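Local coordinates for flavoprotein (Thermotoga maritima, PDB 5V8S) that probably transfers electrons as a flavodiiron oxidoreductase, passing them through FMN in a flavodoxin-like domain to a non-haem diiron centre, at residues A[273-279]-A[326-331]; A[354-358]-A[401-405]. The protein carries 1 engineered substitution. All coordinates share one frame; numbering follows the deposited sequence. Where two conformers were deposited one is given.

Interaction 1. Residues A[273-279]-A[326-331]; sequences DSMYGFV and GVSTYE
Tyr330 and Ser328 contribute the largest shares of this contact, with Met275 next; they meet Tyr276 and Met275 where two strands run out into loops at the C-terminal edge of the parallel sheet in the flavodoxin-like domain. The rings of Tyr276 and Tyr330 make a T-shaped stack, centroids 5.0 Å apart and planes at 71°. Tyr276 supplies the edge, with its CE2 over the centre of the Tyr330 face. Beside this pair the extended Met275 chain carries SD within 4.0 Å of Tyr330 CD2 in an oblique Met-aromatic contact and within 3.6 Å of Ser328 CB, while a bend at the sulfur sends CE to Glu331 OE2 (3.7 Å). The Ser328 hydroxyl donates to Asp273 O (OG to O 2.8 Å), approaching from above the carbonyl plane, and weakly accepts the amide of Met275. Its OG lies beside its own backbone N (chi1 -63°), facing the other loop. Farther down, Asp273 N binds Gly326 O at 3.1 Å, continuing the pairing of the two parallel strands. Ser328 N reaches Asp273 OD1 in a nearly straight bond (172°), but this holds for one of two deposited conformers of the aspartate and is tentative. Phe132 of the second subunit packs on Tyr330 and meets the Phe278 ring, while Tyr276 OH makes a weak hydrogen bond to Glu99 of that subunit, a residue of its diiron pocket. As in flavodoxins, these loops probably help form the FMN site. The chemistry implies a serine pinning the loop backbones together, aromatic side chains facing the partner subunit, and a thioether between them.

Interaction 2. Residues A[354-358]-A[401-405]; sequences PVLVF and AISLL
Leu356 of strand 354-360 meets Ala401, Ile402 and Leu405 of the C-terminal helix 395-409, which lies on the parallel sheet of the flavodoxin-like fold. The short segments run nearly antiparallel, at 174°, with axes 9.3 Å apart, as expected for a helix lying along a strand in an alpha/beta layer. The tight part gathers round one methyl: Leu356 CD1 stands 3.7 Å from Ile402 CD1, the two side chains crossing at about a right angle, and 4.0 Å from Leu405 CB, with Ala401 CB close by. Next to it Phe358 brings CZ to 3.9 Å from Ala401 CB, while the Ile402 CD1 methyl sits more loosely at the ring edge, near its plane. Phe358 also touches Val282 and Met283 of helix 278-292. Toward the start of the strand the fit slackens. Partly exposed Pro354 only brushes Leu405, CB to CD1 at 4.2 Å, and Leu404 lies at the solvent side. Ser403 faces away from the strand, its OG hydrogen-bonded to Lys293 and to Glu399 O. The carbonyl O of Ala401, 3.5 Å from Leu356 CD1, accepts the helical bond from Leu405 N.

Both contacts belong to one parallel sheet, and they join directly where Val327 N lies 2.9 Å from Phe358 O, a probable hydrogen bond between neighbouring strands. Interaction 1 occupies the C-terminal edge, where strands give way to loops. It is buried, but partly by the second subunit, and it mixes backbone and hydroxyl hydrogen bonds with aromatic and sulfur contacts. Interaction 2 lies farther from that edge, within a single subunit, and rests on aliphatic and ring contacts alone between strand and helix. Helix 278-292, which starts in interaction 1, also packs against Phe358 and Ile402 of interaction 2, so the probable cofactor-binding edge and the hydrophobic layer are linked by this helix and by neighbouring strands 322-327 and 354-360.

Interaction 1. Residues A[273-279]-A[326-331]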
# COMPACT_ATOMS: atom_id res chain seq x y z
N ASP A 273 7.90 -7.95 7.32
CA ASP A 273 8.38 -6.57 7.26
C ASP A 273 9.54 -6.40 8.24
O ASP A 273 9.43 -6.78 9.41
CB ASP A 273 7.26 -5.51 7.47
CG ASP A 273 6.52 -5.62 8.82
OD1 ASP A 273 6.66 -6.62 9.55
OD2 ASP A 273 5.75 -4.66 9.12
N SER A 274 10.65 -5.85 7.74
CA SER A 274 11.86 -5.70 8.53
C SER A 274 12.13 -4.20 8.52
O SER A 274 12.65 -3.68 7.52
CB SER A 274 12.98 -6.53 7.93
OG SER A 274 14.14 -6.41 8.70
N MET A 275 11.72 -3.53 9.61
CA MET A 275 11.86 -2.09 9.73
C MET A 275 13.32 -1.70 9.86
O MET A 275 13.71 -0.65 9.35
CB MET A 275 11.08 -1.57 10.94
CG MET A 275 9.55 -1.48 10.73
SD MET A 275 8.53 -1.07 12.20
CE MET A 275 9.02 0.63 12.47
N TYR A 276 14.14 -2.54 10.53
CA TYR A 276 15.54 -2.22 10.80
C TYR A 276 16.53 -3.33 10.52
O TYR A 276 17.73 -3.06 10.61
CB TYR A 276 15.78 -1.78 12.26
CG TYR A 276 14.72 -0.86 12.83
CD1 TYR A 276 14.57 0.44 12.37
CD2 TYR A 276 13.88 -1.29 13.85
CE1 TYR A 276 13.59 1.26 12.86
CE2 TYR A 276 12.90 -0.47 14.36
CZ TYR A 276 12.75 0.80 13.86
OH TYR A 276 11.77 1.60 14.38
N GLY A 277 16.10 -4.57 10.27
CA GLY A 277 17.02 -5.68 10.07
C GLY A 277 16.95 -6.79 11.11
O GLY A 277 17.41 -7.91 10.84
N PHE A 278 16.32 -6.56 12.25
CA PHE A 278 16.18 -7.61 13.25
C PHE A 278 15.20 -8.69 12.81
O PHE A 278 15.45 -9.89 13.02
CB PHE A 278 15.76 -7.00 14.57
CG PHE A 278 16.82 -6.13 15.16
CD1 PHE A 278 17.90 -6.68 15.81
CD2 PHE A 278 16.76 -4.76 15.03
CE1 PHE A 278 18.88 -5.89 16.34
CE2 PHE A 278 17.76 -3.95 15.58
CZ PHE A 278 18.81 -4.53 16.22
N VAL A 279 14.08 -8.32 12.19
CA VAL A 279 13.17 -9.33 11.66
C VAL A 279 13.85 -10.11 10.54
O VAL A 279 13.76 -11.34 10.48
CB VAL A 279 11.86 -8.67 11.19
CG1 VAL A 279 10.98 -9.71 10.53
CG2 VAL A 279 11.12 -8.03 12.36
N GLY A 326 6.54 -12.66 9.55
CA GLY A 326 7.46 -11.98 10.45
C GLY A 326 6.99 -10.54 10.61
O GLY A 326 6.86 -9.83 9.61
N VAL A 327 6.73 -10.12 11.85
CA VAL A 327 5.98 -8.90 12.14
C VAL A 327 6.83 -7.98 13.01
O VAL A 327 7.17 -8.32 14.15
CB VAL A 327 4.66 -9.24 12.84
CG1 VAL A 327 3.90 -7.99 13.14
CG2 VAL A 327 3.84 -10.22 11.99
N SER A 328 7.17 -6.80 12.46
CA SER A 328 7.71 -5.71 13.27
C SER A 328 6.62 -5.08 14.11
O SER A 328 5.49 -4.87 13.65
CB SER A 328 8.28 -4.61 12.38
OG SER A 328 9.38 -5.03 11.59
N THR A 329 6.99 -4.66 15.32
CA THR A 329 6.05 -4.02 16.22
C THR A 329 6.71 -2.77 16.78
O THR A 329 6.55 -1.70 16.19
CB THR A 329 5.61 -4.99 17.32
OG1 THR A 329 6.76 -5.38 18.08
CG2 THR A 329 4.93 -6.24 16.73
N TYR A 330 7.50 -2.89 17.85
CA TYR A 330 8.10 -1.73 18.51
C TYR A 330 7.00 -0.83 19.09
O TYR A 330 6.35 -1.23 20.07
CB TYR A 330 9.06 -1.00 17.55
CG TYR A 330 10.10 -1.95 16.95
CD1 TYR A 330 11.22 -2.33 17.68
CD2 TYR A 330 9.95 -2.48 15.67
CE1 TYR A 330 12.16 -3.19 17.16
CE2 TYR A 330 10.89 -3.37 15.13
CZ TYR A 330 12.00 -3.71 15.88
OH TYR A 330 12.94 -4.59 15.37
N GLU A 331 6.76 0.34 18.49
CA GLU A 331 5.75 1.27 19.00
C GLU A 331 4.31 0.81 18.74
O GLU A 331 3.40 1.21 19.49
CB GLU A 331 5.97 2.67 18.40
CG GLU A 331 5.63 2.81 16.90
CD GLU A 331 6.75 2.25 16.00
OE1 GLU A 331 7.72 1.68 16.54
OE2 GLU A 331 6.66 2.41 14.75
O HOH W 1 4.24 -5.09 11.41

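Interaction 2. Residues A[354-358]-A[401-405]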
# COMPACT_ATOMS: atom_id res chain seq x y z
N PRO A 354 -2.26 -23.88 7.94
CA PRO A 354 -1.45 -23.56 9.12
C PRO A 354 -0.52 -22.38 8.89
O PRO A 354 -0.05 -22.14 7.77
CB PRO A 354 -0.65 -24.84 9.37
CG PRO A 354 -0.66 -25.55 8.07
CD PRO A 354 -1.89 -25.18 7.34
N VAL A 355 -0.24 -21.67 9.98
CA VAL A 355 0.57 -20.46 9.96
C VAL A 355 1.52 -20.48 11.15
O VAL A 355 1.15 -20.93 12.24
CB VAL A 355 -0.32 -19.20 10.01
CG1 VAL A 355 0.47 -17.92 10.16
CG2 VAL A 355 -1.23 -19.15 8.77
N LEU A 356 2.73 -19.97 10.94
CA LEU A 356 3.63 -19.60 12.03
C LEU A 356 3.73 -18.09 12.06
O LEU A 356 3.84 -17.45 11.01
CB LEU A 356 5.05 -20.13 11.80
CG LEU A 356 5.25 -21.64 11.77
CD1 LEU A 356 6.70 -21.98 11.46
CD2 LEU A 356 4.79 -22.28 13.08
N VAL A 357 3.75 -17.52 13.27
CA VAL A 357 3.94 -16.09 13.46
C VAL A 357 5.22 -15.89 14.26
O VAL A 357 5.41 -16.52 15.30
CB VAL A 357 2.74 -15.43 14.17
CG1 VAL A 357 3.03 -13.92 14.41
CG2 VAL A 357 1.47 -15.61 13.35
N PHE A 358 6.11 -15.07 13.72
CA PHE A 358 7.26 -14.54 14.43
C PHE A 358 7.03 -13.05 14.60
O PHE A 358 6.70 -12.36 13.64
CB PHE A 358 8.55 -14.76 13.61
CG PHE A 358 8.95 -16.20 13.42
CD1 PHE A 358 8.30 -17.00 12.50
CD2 PHE A 358 10.00 -16.75 14.13
CE1 PHE A 358 8.68 -18.33 12.33
CE2 PHE A 358 10.38 -18.07 13.95
CZ PHE A 358 9.73 -18.86 13.06
N ALA A 401 9.90 -23.99 15.94
CA ALA A 401 8.71 -23.57 15.21
C ALA A 401 8.64 -24.26 13.86
O ALA A 401 7.58 -24.73 13.46
CB ALA A 401 8.71 -22.05 15.02
N ILE A 402 9.76 -24.30 13.14
CA ILE A 402 9.75 -24.97 11.84
C ILE A 402 9.47 -26.46 12.01
O ILE A 402 8.75 -27.06 11.20
CB ILE A 402 11.07 -24.70 11.08
CG1 ILE A 402 11.35 -23.19 10.97
CG2 ILE A 402 11.00 -25.33 9.70
CD1 ILE A 402 10.21 -22.35 10.46
N SER A 403 10.03 -27.09 13.05
CA SER A 403 9.73 -28.50 13.31
C SER A 403 8.25 -28.71 13.61
O SER A 403 7.66 -29.72 13.19
CB SER A 403 10.56 -29.01 14.47
OG SER A 403 11.93 -29.05 14.13
N LEU A 404 7.63 -27.79 14.35
CA LEU A 404 6.20 -27.89 14.62
C LEU A 404 5.40 -27.85 13.33
O LEU A 404 4.46 -28.63 13.14
CB LEU A 404 5.79 -26.74 15.55
CG LEU A 404 4.37 -26.74 16.10
CD1 LEU A 404 4.18 -27.93 17.02
CD2 LEU A 404 4.10 -25.43 16.83
N LEU A 405 5.78 -26.95 12.42
CA LEU A 405 5.12 -26.86 11.12
C LEU A 405 5.29 -28.15 10.32
O LEU A 405 4.34 -28.64 9.71
CB LEU A 405 5.69 -25.67 10.35
CG LEU A 405 5.06 -25.45 8.98
CD1 LEU A 405 3.56 -25.19 9.13
CD2 LEU A 405 5.73 -24.32 8.25